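Local coordinates for protein 2-phospho-L-lactate guanylyltransferase (Methanosarcina mazei, PDB 2I5E) that probably catalyses the condensation of (2S)-2-phospholactate with GTP, releasing diphosphate, in the biosynthesis of coenzyme F420, at residues R28-F31 and V32-L36; P99-S102 and P103-K107; L178-L181 and L182-K186; K190-I193 and E194-R198. All blocks are in the same frame, centred on the assembly; numbering follows the deposited sequence.

Contact 1: R28-F31 and V32-L36; sequences REEF and VELML
Phe31 and Met35, one turn apart on helix 25-45, form a Met-aromatic contact on the face of the helix that packs into the core of this GT-A-type nucleotidyltransferase fold. In Phe31, CG lies anti to the backbone N (chi1 -173°), and the ring stands out nearly square to the helix, beside the side chain of Met35 from the next turn. Met35, a selenomethionine in the model, runs beneath it at a slant: CG sits 4.2 Å from the plane of the Phe31 ring, out toward the rim, and SE lies 4.2 Å from the ring centroid, 30° off the normal. A bend at chi3 (-66°) then turns the methyl back under the ring, where Met35 CE comes to 3.5 Å from Phe31 CE2. Leu178 and Leu181 from helix 175-184 and Ile193 from helix 188-194 crowd round the same ring. With an alanine at Phe31, the selenium and methyl of Met35 would probably lose their aromatic cover, and a gap would open toward helices 175-184 and 188-194.

On the neighbouring side, Glu30 folds at chi2 and lies across Leu34, with Glu30 OE1 3.9 Å from Leu34 CD2. That carboxylate is also near its like-charged neighbour, Glu30 OE1 to Glu33 OE2 being 4.5 Å; the salt bridge of Glu33 to Lys12 probably eases this repulsion. Beneath these side chains the regular i to i+4 ladder continues, Met35 N donating to Phe31 O at 2.9 Å, while Leu34 CG rests 3.4 Å from Glu30 O.

Contact 2: P99-S102 and P103-K107; sequences PLLS and PEHIK
Ser102 meets His105 at the start of helix 103-109, where the serine is the N-cap and Pro103 opens the first turn. The serine hydroxyl is rotated between its own backbone N and carbonyl carbon (chi1 67°), a crowded position that nevertheless aims it back at the helix end. There Ser102 OG accepts from His105 N at 2.7 Å, although the exact place of the oxygen is less sure because it sits very near the imidazole in the model. The backbone carbonyl of the serine takes the next bond: Ile106 N donates to Ser102 O at 3.1 Å and 167°. Pro103, with no N-H to offer, costs nothing in this first turn.

The imidazole of His105 lies back over the cap, but how closely its face meets the serine hydroxyl is doubtful. An edge faces the chain at Leu100 and Leu101, with His105 NE2 3.6 Å from Leu100 O. His105 ND1 makes a weak hydrogen bond to Tyr163 OH, and Asp164 of the second subunit also packs on the histidine.

Leu101 sets CG anti to the backbone N (chi1 -179°), which sends its two methyls toward His105 and Ile106; Val94 of the sheet also touches it. One methyl, Leu101 CD1, reaches 3.6 Å from His105 CB; the second meets Ile106 nearly at a right angle, Leu101 CD2 lying 3.9 Å from Ile106 CG2.

Contact 3: L178-L181 and L182-K186; sequences LVEL and LIHGK
Glu180 and His184 run out together from the last turn of helix 175-184. Starting from the backbone of the histidine, His184 CB rests 3.5 Å from Glu180 O, the same oxygen that takes the helical bond from His184 N at 2.9 Å. The next atom, His184 CG, is 3.9 Å from that carbonyl, held beside its own backbone N by chi1 (-64°). From there the imidazole runs out alongside the carboxylate. The two planes are only 10° apart, and Glu180 OE1 meets the ring edge in plane, while Ile183 CG2 presses on one face, 3.4 Å above the centre of the His184 ring. Phe166 meets the ring edge-to-face, and Phe146 of the second subunit meets it with planes inclined. The other carboxylate oxygen, Glu180 OE2, accepts from Gly123 N of that subunit. A serine replacing His184 would probably leave the two phenylalanines without their ring partner and strip Glu180 OE1 of its neighbour.

Behind this pair the helix runs out. Gly185 N still reaches Leu181 O at 2.8 Å, but the bond is bent to 143°, and Leu181 CD1 lies 4.2 Å from Gly185 CA, so near that a CB on Gly185 would collide with it. This is the C-terminal end of helix 175-184, where the helix stops at Gly185 and its Glu180-His184 face joins the homodimer interface.

Contact 4: K190-I193 and E194-R198; sequences KDYI and ESKFR
Helix 188-194 unwinds here: Glu194 N still makes a straight i to i+4 bond to Lys190 O at 2.7 Å, but Ile193 O then takes two donors, Lys196 N at 2.8 Å from above the carbonyl plane and Phe197 N at 2.9 Å almost head-on, as the chain turns into strand 197-201. The hydroxyl of Ser195 adds a side-chain bond, its OG donating to Tyr192 O at 2.5 Å, a short and somewhat uncertain distance.

Among the side chains, Lys196 lies over a face of the Tyr192 ring. Its chain is extended as far as CE, which sits 3.4 Å from Tyr192 CZ in the manner of a CH-pi contact; a bend at chi4 (-89°) then carries the ammonium on to a salt bridge with Glu27 of helix 25-45. Ile193 sets its CG2 branch anti to the backbone N, where it meets the Phe197 ring, CD2 being 3.9 Å from Ile193 CG2.

Lys190 and Glu194 keep company along their length, Lys190 CE 3.4 Å from Glu194 OE1, yet their charged ends stay 4.8 Å apart, from Lys190 NZ to Glu194 OE1. The amine bends off instead to the carbonyls of Leu182 and Gly185. Both lysines use their ammonium groups on partners outside the contact and lay their methylenes along it; Lys190 may partly offset the like charges of Asp191 and Glu194, whose carboxylates lie close.

In the fold
From the N terminus the four contacts come in series, none nesting or crossing, and each lies in one unbroken piece of chain, so none closes a loop. Contact 1 sits on helix 25-45, after the first strand of the mixed sheet. Contact 2 follows strand 91-94 and starts helix 103-109; its Pro99 packs on Met35 of contact 1. Contacts 3 and 4 mark the ends of two successive helices, joined where Lys190 reaches back to the end of helix 175-184. The ring of Phe31 in contact 1 touches both. Contact 2 meets contact 3 through Pro99 and Leu100 but stays about 6 Å from contact 4 at the nearest atoms. Contact 4 leads into the C-terminal hairpin, whose first strand begins at Phe197.

Contact 1: R28-F31 and V32-L36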
loop_
_atom_site.group_PDB
_atom_site.type_symbol
_atom_site.label_atom_id
_atom_site.label_comp_id
_atom_site.label_asym_id
_atom_site.label_seq_id
_atom_site.Cartn_x
_atom_site.Cartn_y
_atom_site.Cartn_z
ATOM N N ARG A 28 9.207 21.862 1.559
ATOM C CA ARG A 28 7.904 21.365 1.895
ATOM C C ARG A 28 6.802 22.094 1.170
ATOM O O ARG A 28 5.962 21.488 0.583
ATOM C CB ARG A 28 7.724 21.431 3.401
ATOM C CG ARG A 28 8.523 20.324 4.059
ATOM C CD ARG A 28 8.921 20.719 5.537
ATOM N NE ARG A 28 7.744 21.281 6.228
ATOM C CZ ARG A 28 7.738 21.945 7.395
ATOM N NH1 ARG A 28 8.884 22.186 8.058
ATOM N NH2 ARG A 28 6.561 22.384 7.887
ATOM N N GLU A 29 6.792 23.426 1.205
ATOM C CA GLU A 29 5.687 24.159 0.657
ATOM C C GLU A 29 5.716 23.982 -0.847
ATOM O O GLU A 29 4.680 23.815 -1.476
ATOM C CB GLU A 29 5.804 25.655 1.010
ATOM C CG GLU A 29 5.743 25.934 2.472
ATOM C CD GLU A 29 5.314 27.343 2.748
ATOM O OE1 GLU A 29 4.953 27.551 3.894
ATOM O OE2 GLU A 29 5.302 28.212 1.828
ATOM N N GLU A 30 6.888 24.027 -1.459
ATOM C CA GLU A 30 6.929 23.792 -2.942
ATOM C C GLU A 30 6.459 22.385 -3.389
ATOM O O GLU A 30 5.702 22.256 -4.321
ATOM C CB GLU A 30 8.322 24.068 -3.492
ATOM C CG GLU A 30 8.293 25.264 -4.415
ATOM C CD GLU A 30 8.172 24.923 -5.883
ATOM O OE1 GLU A 30 7.043 24.562 -6.364
ATOM O OE2 GLU A 30 9.256 25.085 -6.553
ATOM N N PHE A 31 6.957 21.356 -2.713
ATOM C CA PHE A 31 6.586 19.993 -2.941
ATOM C C PHE A 31 5.052 19.873 -2.914
ATOM O O PHE A 31 4.430 19.552 -3.877
ATOM C CB PHE A 31 7.227 19.137 -1.832
ATOM C CG PHE A 31 7.063 17.675 -2.035
ATOM C CD1 PHE A 31 7.235 17.122 -3.309
ATOM C CD2 PHE A 31 6.733 16.844 -0.972
ATOM C CE1 PHE A 31 7.067 15.819 -3.528
ATOM C CE2 PHE A 31 6.580 15.481 -1.175
ATOM C CZ PHE A 31 6.769 14.968 -2.442
ATOM N N VAL A 32 4.443 20.174 -1.778
ATOM C CA VAL A 32 2.998 20.131 -1.573
ATOM C C VAL A 32 2.197 20.798 -2.733
ATOM O O VAL A 32 1.237 20.263 -3.282
ATOM C CB VAL A 32 2.865 20.801 -0.186
ATOM C CG1 VAL A 32 2.004 22.052 -0.138
ATOM C CG2 VAL A 32 2.751 19.770 0.963
ATOM N N GLU A 33 2.632 21.964 -3.149
ATOM C CA GLU A 33 2.012 22.664 -4.295
ATOM C C GLU A 33 2.099 21.811 -5.541
ATOM O O GLU A 33 1.129 21.652 -6.278
ATOM C CB GLU A 33 2.727 23.984 -4.570
ATOM C CG GLU A 33 2.097 24.715 -5.790
ATOM C CD GLU A 33 2.588 26.185 -5.893
ATOM O OE1 GLU A 33 2.513 26.906 -4.881
ATOM O OE2 GLU A 33 3.038 26.598 -7.004
ATOM N N LEU A 34 3.274 21.237 -5.794
ATOM C CA LEU A 34 3.376 20.291 -6.984
ATOM C C LEU A 34 2.418 19.094 -6.833
ATOM O O LEU A 34 1.788 18.678 -7.800
ATOM C CB LEU A 34 4.826 19.812 -7.237
ATOM C CG LEU A 34 5.855 20.895 -7.433
ATOM C CD1 LEU A 34 7.239 20.315 -7.540
ATOM C CD2 LEU A 34 5.506 21.754 -8.658
HETATM N N MSE A 35 2.319 18.541 -5.624
HETATM C CA MSE A 35 1.407 17.400 -5.392
HETATM C C MSE A 35 -0.014 17.800 -5.601
HETATM O O MSE A 35 -0.735 17.068 -6.254
HETATM C CB MSE A 35 1.605 16.776 -4.030
HETATM C CG MSE A 35 2.878 15.936 -3.995
HETATM SE SE MSE A 35 2.949 14.830 -2.426
HETATM C CE MSE A 35 3.106 16.129 -0.927
ATOM N N LEU A 36 -0.421 18.983 -5.108
ATOM C CA LEU A 36 -1.802 19.486 -5.327
ATOM C C LEU A 36 -2.185 19.483 -6.783
ATOM O O LEU A 36 -3.306 19.058 -7.176
ATOM C CB LEU A 36 -1.960 20.934 -4.788
ATOM C CG LEU A 36 -3.337 21.618 -4.882
ATOM C CD1 LEU A 36 -4.423 20.894 -4.009
ATOM C CD2 LEU A 36 -3.292 23.199 -4.591
#

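Contact 2: P99-S102 and P103-K107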
loop_
_atom_site.group_PDB
_atom_site.type_symbol
_atom_site.label_atom_id
_atom_site.label_comp_id
_atom_site.label_asym_id
_atom_site.label_seq_id
_atom_site.Cartn_x
_atom_site.Cartn_y
_atom_site.Cartn_z
ATOM N N PRO A 99 0.352 11.683 -5.068
ATOM C CA PRO A 99 0.917 11.821 -6.394
ATOM C C PRO A 99 0.908 10.542 -7.292
ATOM O O PRO A 99 1.269 10.631 -8.472
ATOM C CB PRO A 99 2.324 12.340 -6.096
ATOM C CG PRO A 99 2.687 11.569 -4.866
ATOM C CD PRO A 99 1.428 11.718 -4.041
ATOM N N LEU A 100 0.446 9.403 -6.767
ATOM C CA LEU A 100 0.375 8.114 -7.503
ATOM C C LEU A 100 -1.051 7.820 -7.967
ATOM O O LEU A 100 -1.328 6.812 -8.591
ATOM C CB LEU A 100 0.949 6.974 -6.624
ATOM C CG LEU A 100 2.400 7.183 -6.176
ATOM C CD1 LEU A 100 2.944 5.928 -5.509
ATOM C CD2 LEU A 100 3.321 7.605 -7.388
ATOM N N LEU A 101 -1.944 8.728 -7.646
ATOM C CA LEU A 101 -3.333 8.588 -7.929
ATOM C C LEU A 101 -3.546 9.032 -9.347
ATOM O O LEU A 101 -3.003 10.085 -9.769
ATOM C CB LEU A 101 -4.109 9.495 -6.990
ATOM C CG LEU A 101 -5.591 9.445 -7.153
ATOM C CD1 LEU A 101 -6.126 8.143 -6.511
ATOM C CD2 LEU A 101 -6.173 10.737 -6.538
ATOM N N SER A 102 -4.293 8.209 -10.076
ATOM C CA SER A 102 -4.382 8.205 -11.554
ATOM C C SER A 102 -5.826 8.546 -11.844
ATOM O O SER A 102 -6.693 8.473 -10.971
ATOM C CB SER A 102 -4.125 6.826 -12.113
ATOM O OG SER A 102 -5.210 5.947 -11.715
ATOM N N PRO A 103 -6.107 9.032 -13.056
ATOM C CA PRO A 103 -7.509 9.189 -13.374
ATOM C C PRO A 103 -8.267 7.879 -13.340
ATOM O O PRO A 103 -9.424 7.887 -13.035
ATOM C CB PRO A 103 -7.460 9.752 -14.807
ATOM C CG PRO A 103 -6.137 10.524 -14.870
ATOM C CD PRO A 103 -5.210 9.647 -14.089
ATOM N N GLU A 104 -7.623 6.766 -13.675
ATOM C CA GLU A 104 -8.253 5.452 -13.644
ATOM C C GLU A 104 -8.651 5.123 -12.238
ATOM O O GLU A 104 -9.729 4.550 -12.031
ATOM C CB GLU A 104 -7.370 4.352 -14.268
ATOM C CG GLU A 104 -8.143 2.969 -14.516
ATOM C CD GLU A 104 -7.262 1.765 -15.150
ATOM O OE1 GLU A 104 -7.772 1.014 -16.064
ATOM O OE2 GLU A 104 -6.078 1.558 -14.755
ATOM N N HIS A 105 -7.797 5.472 -11.227
ATOM C CA HIS A 105 -8.231 5.203 -9.796
ATOM C C HIS A 105 -9.437 6.069 -9.553
ATOM O O HIS A 105 -10.400 5.595 -9.039
ATOM C CB HIS A 105 -7.182 5.630 -8.799
ATOM C CG HIS A 105 -5.900 4.922 -8.953
ATOM N ND1 HIS A 105 -5.825 3.540 -9.014
ATOM C CD2 HIS A 105 -4.640 5.366 -9.072
ATOM C CE1 HIS A 105 -4.559 3.160 -9.093
ATOM N NE2 HIS A 105 -3.830 4.259 -9.191
ATOM N N ILE A 106 -9.405 7.370 -9.893
ATOM C CA ILE A 106 -10.576 8.184 -9.542
ATOM C C ILE A 106 -11.925 7.706 -10.283
ATOM O O ILE A 106 -13.034 7.643 -9.691
ATOM C CB ILE A 106 -10.312 9.793 -9.438
ATOM C CG1 ILE A 106 -11.216 10.592 -10.284
ATOM C CG2 ILE A 106 -8.824 10.359 -9.348
ATOM C CD1 ILE A 106 -11.797 11.571 -9.454
ATOM N N LYS A 107 -11.782 7.298 -11.554
ATOM C CA LYS A 107 -12.939 6.712 -12.304
ATOM C C LYS A 107 -13.482 5.555 -11.518
ATOM O O LYS A 107 -14.668 5.547 -11.267
ATOM C CB LYS A 107 -12.549 6.278 -13.766
ATOM C CG LYS A 107 -12.317 7.498 -14.715
ATOM C CD LYS A 107 -11.485 7.232 -16.006
ATOM C CE LYS A 107 -11.960 6.048 -16.903
ATOM N NZ LYS A 107 -11.834 6.302 -18.498
#

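Contact 3: L178-L181 and L182-K186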
loop_
_atom_site.group_PDB
_atom_site.type_symbol
_atom_site.label_atom_id
_atom_site.label_comp_id
_atom_site.label_asym_id
_atom_site.label_seq_id
_atom_site.Cartn_x
_atom_site.Cartn_y
_atom_site.Cartn_z
ATOM N N LEU A 178 8.892 9.138 0.386
ATOM C CA LEU A 178 9.558 9.703 -0.821
ATOM C C LEU A 178 10.299 8.613 -1.631
ATOM O O LEU A 178 10.516 8.741 -2.848
ATOM C CB LEU A 178 10.562 10.757 -0.345
ATOM C CG LEU A 178 10.086 12.007 0.411
ATOM C CD1 LEU A 178 11.285 13.011 0.791
ATOM C CD2 LEU A 178 9.030 12.654 -0.385
ATOM N N VAL A 179 10.761 7.581 -0.911
ATOM C CA VAL A 179 11.194 6.323 -1.512
ATOM C C VAL A 179 10.114 5.784 -2.456
ATOM O O VAL A 179 10.453 5.455 -3.600
ATOM C CB VAL A 179 11.572 5.278 -0.458
ATOM C CG1 VAL A 179 12.232 4.037 -1.129
ATOM C CG2 VAL A 179 12.640 5.917 0.461
ATOM N N GLU A 180 8.839 5.733 -2.037
ATOM C CA GLU A 180 7.804 5.126 -2.842
ATOM C C GLU A 180 7.571 6.021 -4.039
ATOM O O GLU A 180 7.249 5.572 -5.081
ATOM C CB GLU A 180 6.444 4.999 -2.088
ATOM C CG GLU A 180 6.465 4.221 -0.779
ATOM C CD GLU A 180 6.859 2.758 -1.016
ATOM O OE1 GLU A 180 6.726 2.218 -2.133
ATOM O OE2 GLU A 180 7.395 2.134 -0.116
ATOM N N LEU A 181 7.591 7.322 -3.827
ATOM C CA LEU A 181 7.424 8.271 -4.919
ATOM C C LEU A 181 8.547 8.106 -6.024
ATOM O O LEU A 181 8.271 8.121 -7.234
ATOM C CB LEU A 181 7.455 9.692 -4.345
ATOM C CG LEU A 181 7.109 10.798 -5.358
ATOM C CD1 LEU A 181 5.836 10.443 -6.259
ATOM C CD2 LEU A 181 6.928 12.089 -4.590
ATOM N N LEU A 182 9.791 8.036 -5.560
ATOM C CA LEU A 182 10.900 7.776 -6.468
ATOM C C LEU A 182 10.738 6.408 -7.204
ATOM O O LEU A 182 10.871 6.317 -8.448
ATOM C CB LEU A 182 12.239 7.943 -5.760
ATOM C CG LEU A 182 12.671 9.389 -5.493
ATOM C CD1 LEU A 182 14.107 9.427 -4.815
ATOM C CD2 LEU A 182 12.472 10.473 -6.572
ATOM N N ILE A 183 10.388 5.350 -6.475
ATOM C CA ILE A 183 10.208 4.081 -7.175
ATOM C C ILE A 183 9.026 4.079 -8.173
ATOM O O ILE A 183 9.201 3.604 -9.267
ATOM C CB ILE A 183 10.020 2.905 -6.214
ATOM C CG1 ILE A 183 11.244 2.814 -5.278
ATOM C CG2 ILE A 183 9.535 1.640 -7.011
ATOM C CD1 ILE A 183 12.337 1.948 -5.633
ATOM N N HIS A 184 7.832 4.578 -7.775
ATOM C CA HIS A 184 6.605 4.334 -8.508
ATOM C C HIS A 184 6.052 5.524 -9.238
ATOM O O HIS A 184 5.108 5.371 -10.024
ATOM C CB HIS A 184 5.476 3.796 -7.567
ATOM C CG HIS A 184 5.791 2.450 -6.967
ATOM N ND1 HIS A 184 6.211 2.285 -5.658
ATOM C CD2 HIS A 184 5.860 1.233 -7.525
ATOM C CE1 HIS A 184 6.499 1.007 -5.430
ATOM N NE2 HIS A 184 6.233 0.342 -6.538
ATOM N N GLY A 185 6.539 6.722 -8.946
ATOM C CA GLY A 185 5.843 7.861 -9.539
ATOM C C GLY A 185 6.439 8.442 -10.835
ATOM O O GLY A 185 7.567 8.115 -11.247
ATOM N N LYS A 186 5.696 9.382 -11.383
ATOM C CA LYS A 186 5.986 10.052 -12.633
ATOM C C LYS A 186 5.646 11.486 -12.390
ATOM O O LYS A 186 4.638 11.784 -11.751
ATOM C CB LYS A 186 4.945 9.588 -13.690
ATOM C CG LYS A 186 5.374 8.473 -14.513
ATOM C CD LYS A 186 4.267 7.458 -14.806
ATOM C CE LYS A 186 4.530 6.148 -13.941
ATOM N NZ LYS A 186 6.008 5.706 -13.893
#

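Contact 4: K190-I193 and E194-R198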
loop_
_atom_site.group_PDB
_atom_site.type_symbol
_atom_site.label_atom_id
_atom_site.label_comp_id
_atom_site.label_asym_id
_atom_site.label_seq_id
_atom_site.Cartn_x
_atom_site.Cartn_y
_atom_site.Cartn_z
ATOM N N LYS A 190 7.607 14.003 -8.317
ATOM C CA LYS A 190 8.692 13.031 -8.359
ATOM C C LYS A 190 9.983 13.685 -8.875
ATOM O O LYS A 190 11.062 13.565 -8.258
ATOM C CB LYS A 190 8.270 11.819 -9.197
ATOM C CG LYS A 190 9.336 10.645 -9.200
ATOM C CD LYS A 190 10.110 10.618 -10.541
ATOM C CE LYS A 190 11.133 9.455 -10.595
ATOM N NZ LYS A 190 10.519 8.026 -10.397
ATOM N N ASP A 191 9.882 14.466 -9.944
ATOM C CA ASP A 191 11.162 15.110 -10.504
ATOM C C ASP A 191 11.749 16.025 -9.506
ATOM O O ASP A 191 12.943 16.167 -9.474
ATOM C CB ASP A 191 10.894 15.890 -11.811
ATOM C CG ASP A 191 10.243 15.036 -12.834
ATOM O OD1 ASP A 191 10.486 13.820 -12.747
ATOM O OD2 ASP A 191 9.472 15.519 -13.672
ATOM N N TYR A 192 10.899 16.654 -8.688
ATOM C CA TYR A 192 11.375 17.617 -7.703
ATOM C C TYR A 192 12.256 16.916 -6.686
ATOM O O TYR A 192 13.368 17.330 -6.398
ATOM C CB TYR A 192 10.143 18.336 -7.027
ATOM C CG TYR A 192 10.485 19.392 -5.942
ATOM C CD1 TYR A 192 10.806 20.718 -6.302
ATOM C CD2 TYR A 192 10.516 19.060 -4.592
ATOM C CE1 TYR A 192 11.174 21.709 -5.359
ATOM C CE2 TYR A 192 10.870 20.030 -3.609
ATOM C CZ TYR A 192 11.184 21.368 -4.015
ATOM O OH TYR A 192 11.484 22.357 -3.059
ATOM N N ILE A 193 11.736 15.830 -6.139
ATOM C CA ILE A 193 12.462 14.958 -5.204
ATOM C C ILE A 193 13.661 14.350 -5.900
ATOM O O ILE A 193 14.717 14.340 -5.358
ATOM C CB ILE A 193 11.505 13.808 -4.667
ATOM C CG1 ILE A 193 10.363 14.428 -3.895
ATOM C CG2 ILE A 193 12.320 12.800 -3.772
ATOM C CD1 ILE A 193 10.837 15.196 -2.662
ATOM N N GLU A 194 13.469 13.809 -7.109
ATOM C CA GLU A 194 14.611 13.155 -7.841
ATOM C C GLU A 194 15.796 14.110 -8.056
ATOM O O GLU A 194 16.909 13.675 -8.078
ATOM C CB GLU A 194 14.149 12.597 -9.181
ATOM C CG GLU A 194 14.998 11.379 -9.490
ATOM C CD GLU A 194 14.911 10.935 -10.874
ATOM O OE1 GLU A 194 13.852 11.234 -11.486
ATOM O OE2 GLU A 194 15.902 10.302 -11.361
ATOM N N SER A 195 15.512 15.425 -8.108
ATOM C CA SER A 195 16.505 16.481 -8.234
ATOM C C SER A 195 17.268 16.728 -6.959
ATOM O O SER A 195 18.267 17.418 -6.977
ATOM C CB SER A 195 15.815 17.782 -8.781
ATOM O OG SER A 195 15.123 18.502 -7.761
ATOM N N LYS A 196 16.821 16.171 -5.841
ATOM C CA LYS A 196 17.450 16.403 -4.584
ATOM C C LYS A 196 17.952 15.135 -3.958
ATOM O O LYS A 196 18.799 15.238 -3.128
ATOM C CB LYS A 196 16.494 17.141 -3.585
ATOM C CG LYS A 196 15.956 18.543 -4.136
ATOM C CD LYS A 196 14.805 19.132 -3.220
ATOM C CE LYS A 196 14.504 20.563 -3.624
ATOM N NZ LYS A 196 15.407 21.504 -2.847
ATOM N N PHE A 197 17.398 13.960 -4.298
ATOM C CA PHE A 197 17.832 12.680 -3.696
ATOM C C PHE A 197 17.963 11.569 -4.724
ATOM O O PHE A 197 17.394 11.623 -5.814
ATOM C CB PHE A 197 16.819 12.204 -2.646
ATOM C CG PHE A 197 16.489 13.219 -1.610
ATOM C CD1 PHE A 197 17.178 13.204 -0.392
ATOM C CD2 PHE A 197 15.445 14.140 -1.819
ATOM C CE1 PHE A 197 16.892 14.124 0.618
ATOM C CE2 PHE A 197 15.121 15.073 -0.827
ATOM C CZ PHE A 197 15.865 15.106 0.385
ATOM N N ARG A 198 18.639 10.514 -4.326
ATOM C CA ARG A 198 18.722 9.274 -5.023
ATOM C C ARG A 198 18.354 8.163 -4.079
ATOM O O ARG A 198 18.431 8.318 -2.858
ATOM C CB ARG A 198 20.202 9.054 -5.486
ATOM C CG ARG A 198 21.150 9.806 -4.633
ATOM C CD ARG A 198 22.578 9.797 -5.144
ATOM N NE ARG A 198 22.999 8.532 -4.734
ATOM C CZ ARG A 198 23.954 8.231 -3.865
ATOM N NH1 ARG A 198 24.744 9.127 -3.304
ATOM N NH2 ARG A 198 24.109 6.934 -3.630
#